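Precorrin-3 methylase (Rhodobacter capsulatus, PDB 3NUT) probably transfers a methyl group from S-adenosyl-L-methionine to a precorrin intermediate on the pathway to adenosylcobalamin (vitamin B12). Local coordinates at residues R62-M74 and M94-H108. Numbering follows the deposited sequence.
Sequences RVELDRATHALEM and MASALFEALEAHPEH
Ala-68 is the knob where helices 65-74 and 94-104 cross at -68°: its CB drops among Met-94, Ala-97, Leu-98 and Ala-101, 3.7 Å from Ala-101 CB. Methyl-sized residues on both helices suit this crossing, letting the axes approach to 8.3 Å. To one side, Val-63 CG1 and Leu-65 CD2 both meet Ala-97 CB, while the flexible thioether of Met-94, bent at chi2 and chi3, brings SD to 3.7 Å from Arg-67 NE. That nitrogen is buried without a partner.

Farther along, Thr-69 uses both branches. Its chi1 of -56° puts OG1 anti to the carbonyl carbon, where it donates to Leu-65 O from above the carbonyl plane, and CG2 anti to the backbone N, over one face of the His-105 ring, a CH-pi contact of 3.8 Å to the centroid. His-105 ND1 fixes the ring by donating to Ala-101 O at 2.8 Å, on an in-plane lone pair. With an alanine in place of His-105, Thr-69 CG2 would probably lose its aromatic cover and Ala-101 O this side-chain donor. Leu-72 CB covers a face of His-108, whose NE2 shares a water with Glu-73 OE2.

Beneath, Leu-98 packs on Val-11 and Val-13, and Ala-71 on Val-81 and Val-83, seating both helices against the parallel sheet; the Val-63 side chain lies about 7 Å from bound S-adenosyl-L-homocysteine. Mostly apolar and CH-pi, the join rests on shape fit, without a direct charge pair between the helices.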
# COMPACT_ATOMS: atom_id res chain seq x y z
N ARG A 62 -18.90 -6.33 4.35
CA ARG A 62 -18.32 -6.48 5.67
C ARG A 62 -17.45 -7.74 5.74
O ARG A 62 -17.66 -8.66 4.98
CB ARG A 62 -19.47 -6.57 6.66
CG ARG A 62 -19.28 -5.82 7.98
CD ARG A 62 -20.64 -5.66 8.68
NE ARG A 62 -21.56 -6.74 8.28
CZ ARG A 62 -21.65 -7.95 8.85
NH1 ARG A 62 -20.88 -8.27 9.89
NH2 ARG A 62 -22.52 -8.84 8.39
N VAL A 63 -16.48 -7.77 6.64
CA VAL A 63 -15.66 -8.96 6.80
C VAL A 63 -16.32 -9.97 7.77
O VAL A 63 -16.51 -9.65 8.93
CB VAL A 63 -14.24 -8.61 7.31
CG1 VAL A 63 -13.48 -9.87 7.65
CG2 VAL A 63 -13.48 -7.77 6.28
N GLU A 64 -16.66 -11.16 7.28
CA GLU A 64 -17.21 -12.24 8.13
C GLU A 64 -16.54 -13.60 7.84
O GLU A 64 -16.24 -13.93 6.69
CB GLU A 64 -18.76 -12.31 8.03
CG GLU A 64 -19.45 -13.63 8.56
CD GLU A 64 -19.60 -13.76 10.12
OE1 GLU A 64 -18.66 -14.25 10.81
OE2 GLU A 64 -20.70 -13.41 10.64
N LEU A 65 -16.31 -14.39 8.89
CA LEU A 65 -15.70 -15.70 8.76
C LEU A 65 -16.54 -16.73 8.00
O LEU A 65 -15.97 -17.57 7.31
CB LEU A 65 -15.23 -16.26 10.12
CG LEU A 65 -14.17 -15.46 10.94
CD1 LEU A 65 -13.59 -16.29 12.10
CD2 LEU A 65 -13.02 -14.84 10.11
N ASP A 66 -17.87 -16.64 8.11
CA ASP A 66 -18.80 -17.67 7.61
C ASP A 66 -18.85 -17.80 6.08
O ASP A 66 -19.08 -18.89 5.54
CB ASP A 66 -20.23 -17.43 8.13
CG ASP A 66 -20.52 -18.14 9.46
OD1 ASP A 66 -19.57 -18.64 10.12
OD2 ASP A 66 -21.72 -18.18 9.85
N ARG A 67 -18.72 -16.68 5.40
CA ARG A 67 -18.59 -16.71 3.97
C ARG A 67 -17.26 -17.34 3.55
O ARG A 67 -17.19 -18.00 2.53
CB ARG A 67 -18.71 -15.30 3.38
CG ARG A 67 -17.70 -14.35 4.00
CD ARG A 67 -18.25 -12.94 4.10
NE ARG A 67 -17.75 -12.09 3.02
CZ ARG A 67 -18.15 -10.83 2.83
NH1 ARG A 67 -19.07 -10.31 3.66
NH2 ARG A 67 -17.66 -10.11 1.81
N ALA A 68 -16.20 -17.12 4.32
CA ALA A 68 -14.89 -17.68 3.99
C ALA A 68 -14.90 -19.19 4.15
O ALA A 68 -14.39 -19.88 3.29
CB ALA A 68 -13.80 -17.05 4.85
N THR A 69 -15.51 -19.68 5.22
CA THR A 69 -15.74 -21.11 5.44
C THR A 69 -16.55 -21.69 4.28
O THR A 69 -16.27 -22.78 3.76
CB THR A 69 -16.47 -21.34 6.81
OG1 THR A 69 -15.69 -20.73 7.87
CG2 THR A 69 -16.69 -22.82 7.10
N HIS A 70 -17.56 -20.94 3.85
CA HIS A 70 -18.40 -21.41 2.76
C HIS A 70 -17.61 -21.47 1.46
O HIS A 70 -17.77 -22.41 0.68
CB HIS A 70 -19.61 -20.52 2.60
CG HIS A 70 -20.50 -20.89 1.46
ND1 HIS A 70 -21.08 -19.95 0.63
CD2 HIS A 70 -20.92 -22.10 1.02
CE1 HIS A 70 -21.83 -20.57 -0.27
NE2 HIS A 70 -21.74 -21.88 -0.06
N ALA A 71 -16.78 -20.45 1.25
CA ALA A 71 -15.88 -20.43 0.11
C ALA A 71 -14.98 -21.68 0.10
O ALA A 71 -14.80 -22.31 -0.94
CB ALA A 71 -15.02 -19.17 0.16
N LEU A 72 -14.44 -22.04 1.27
CA LEU A 72 -13.61 -23.23 1.40
C LEU A 72 -14.39 -24.49 1.07
O LEU A 72 -13.84 -25.41 0.46
CB LEU A 72 -13.00 -23.35 2.80
CG LEU A 72 -12.00 -22.33 3.32
CD1 LEU A 72 -11.76 -22.67 4.78
CD2 LEU A 72 -10.68 -22.40 2.54
N GLU A 73 -15.66 -24.52 1.46
CA GLU A 73 -16.49 -25.71 1.28
C GLU A 73 -16.79 -25.94 -0.17
O GLU A 73 -16.88 -27.09 -0.61
CB GLU A 73 -17.83 -25.59 2.04
CG GLU A 73 -17.72 -25.76 3.56
CD GLU A 73 -18.98 -25.25 4.29
OE1 GLU A 73 -19.98 -24.92 3.62
OE2 GLU A 73 -18.98 -25.18 5.52
N MET A 74 -16.99 -24.84 -0.91
CA MET A 74 -17.28 -24.93 -2.34
C MET A 74 -16.03 -25.39 -3.09
O MET A 74 -16.12 -26.18 -4.01
CB MET A 74 -17.77 -23.59 -2.90
CG MET A 74 -19.10 -23.05 -2.34
SD MET A 74 -19.46 -21.34 -3.00
CE MET A 74 -20.46 -21.89 -4.28
N MET A 94 -10.64 -9.30 3.29
CA MET A 94 -11.05 -10.70 3.37
C MET A 94 -9.91 -11.76 3.44
O MET A 94 -10.16 -12.91 3.83
CB MET A 94 -12.04 -11.02 2.24
CG MET A 94 -13.49 -10.64 2.53
SD MET A 94 -14.20 -11.53 3.95
CE MET A 94 -14.07 -13.23 3.42
N ALA A 95 -8.70 -11.40 3.04
CA ALA A 95 -7.60 -12.36 3.06
C ALA A 95 -7.34 -12.90 4.47
O ALA A 95 -7.24 -14.12 4.66
CB ALA A 95 -6.34 -11.80 2.42
N SER A 96 -7.25 -11.99 5.45
CA SER A 96 -7.16 -12.32 6.88
C SER A 96 -8.23 -13.29 7.39
O SER A 96 -7.91 -14.29 8.05
CB SER A 96 -7.29 -11.04 7.71
OG SER A 96 -6.05 -10.73 8.31
N ALA A 97 -9.48 -12.95 7.12
CA ALA A 97 -10.62 -13.74 7.49
C ALA A 97 -10.61 -15.13 6.87
O ALA A 97 -11.05 -16.08 7.49
CB ALA A 97 -11.88 -13.02 7.07
N LEU A 98 -10.13 -15.23 5.64
CA LEU A 98 -10.02 -16.55 5.01
C LEU A 98 -9.03 -17.43 5.78
O LEU A 98 -9.31 -18.62 6.00
CB LEU A 98 -9.63 -16.45 3.52
CG LEU A 98 -9.27 -17.77 2.80
CD1 LEU A 98 -10.49 -18.69 2.73
CD2 LEU A 98 -8.70 -17.51 1.39
N PHE A 99 -7.92 -16.85 6.20
CA PHE A 99 -6.91 -17.59 6.94
C PHE A 99 -7.38 -17.87 8.37
O PHE A 99 -7.07 -18.94 8.92
CB PHE A 99 -5.53 -16.94 6.87
CG PHE A 99 -4.99 -16.89 5.48
CD1 PHE A 99 -4.71 -18.06 4.80
CD2 PHE A 99 -4.81 -15.68 4.82
CE1 PHE A 99 -4.24 -18.02 3.50
CE2 PHE A 99 -4.34 -15.64 3.53
CZ PHE A 99 -4.07 -16.79 2.86
N GLU A 100 -8.16 -16.95 8.92
CA GLU A 100 -8.92 -17.27 10.15
C GLU A 100 -9.93 -18.42 10.00
O GLU A 100 -9.96 -19.29 10.86
CB GLU A 100 -9.59 -16.05 10.76
CG GLU A 100 -8.63 -15.14 11.45
CD GLU A 100 -9.25 -13.80 11.85
OE1 GLU A 100 -8.94 -12.78 11.19
OE2 GLU A 100 -10.03 -13.78 12.84
N ALA A 101 -10.74 -18.44 8.94
CA ALA A 101 -11.65 -19.55 8.74
C ALA A 101 -10.89 -20.87 8.51
O ALA A 101 -11.31 -21.90 8.98
CB ALA A 101 -12.60 -19.28 7.60
N LEU A 102 -9.78 -20.82 7.78
CA LEU A 102 -8.92 -21.96 7.60
C LEU A 102 -8.32 -22.53 8.91
O LEU A 102 -8.39 -23.73 9.17
CB LEU A 102 -7.83 -21.66 6.56
CG LEU A 102 -6.80 -22.78 6.33
CD1 LEU A 102 -7.44 -23.96 5.58
CD2 LEU A 102 -5.54 -22.26 5.62
N GLU A 103 -7.74 -21.67 9.73
CA GLU A 103 -7.23 -22.10 11.02
C GLU A 103 -8.35 -22.74 11.88
O GLU A 103 -8.09 -23.69 12.63
CB GLU A 103 -6.56 -20.94 11.75
CG GLU A 103 -5.71 -21.33 12.96
CD GLU A 103 -6.51 -21.43 14.28
OE1 GLU A 103 -6.02 -22.09 15.24
OE2 GLU A 103 -7.64 -20.86 14.36
N ALA A 104 -9.58 -22.25 11.76
CA ALA A 104 -10.67 -22.79 12.58
C ALA A 104 -11.27 -24.06 11.99
O ALA A 104 -12.07 -24.73 12.66
CB ALA A 104 -11.77 -21.76 12.77
N HIS A 105 -10.88 -24.40 10.77
CA HIS A 105 -11.44 -25.60 10.14
C HIS A 105 -10.33 -26.47 9.54
O HIS A 105 -10.10 -26.43 8.33
CB HIS A 105 -12.46 -25.23 9.07
CG HIS A 105 -13.63 -24.48 9.62
ND1 HIS A 105 -13.57 -23.14 9.95
CD2 HIS A 105 -14.90 -24.88 9.88
CE1 HIS A 105 -14.75 -22.75 10.40
NE2 HIS A 105 -15.57 -23.78 10.37
N PRO A 106 -9.65 -27.25 10.39
CA PRO A 106 -8.58 -28.11 9.86
C PRO A 106 -9.01 -29.11 8.75
O PRO A 106 -8.17 -29.62 8.02
CB PRO A 106 -8.04 -28.82 11.12
CG PRO A 106 -9.08 -28.63 12.19
CD PRO A 106 -9.75 -27.33 11.86
N GLU A 107 -10.31 -29.33 8.60
CA GLU A 107 -10.80 -30.24 7.54
C GLU A 107 -10.58 -29.74 6.08
O GLU A 107 -10.77 -30.50 5.11
CB GLU A 107 -12.24 -30.74 7.81
CG GLU A 107 -13.43 -29.72 7.80
CD GLU A 107 -13.50 -28.74 9.01
OE1 GLU A 107 -12.62 -28.78 9.92
OE2 GLU A 107 -14.46 -27.93 9.07
N HIS A 108 -10.16 -28.46 5.95
CA HIS A 108 -9.95 -27.76 4.68
C HIS A 108 -8.46 -27.42 4.54
O HIS A 108 -8.05 -26.70 3.63
CB HIS A 108 -10.83 -26.47 4.62
CG HIS A 108 -12.30 -26.72 4.73
ND1 HIS A 108 -12.95 -27.66 3.96
CD2 HIS A 108 -13.25 -26.17 5.52
CE1 HIS A 108 -14.24 -27.69 4.27
NE2 HIS A 108 -14.45 -26.80 5.22
O HOH W 1 -16.89 -26.63 6.93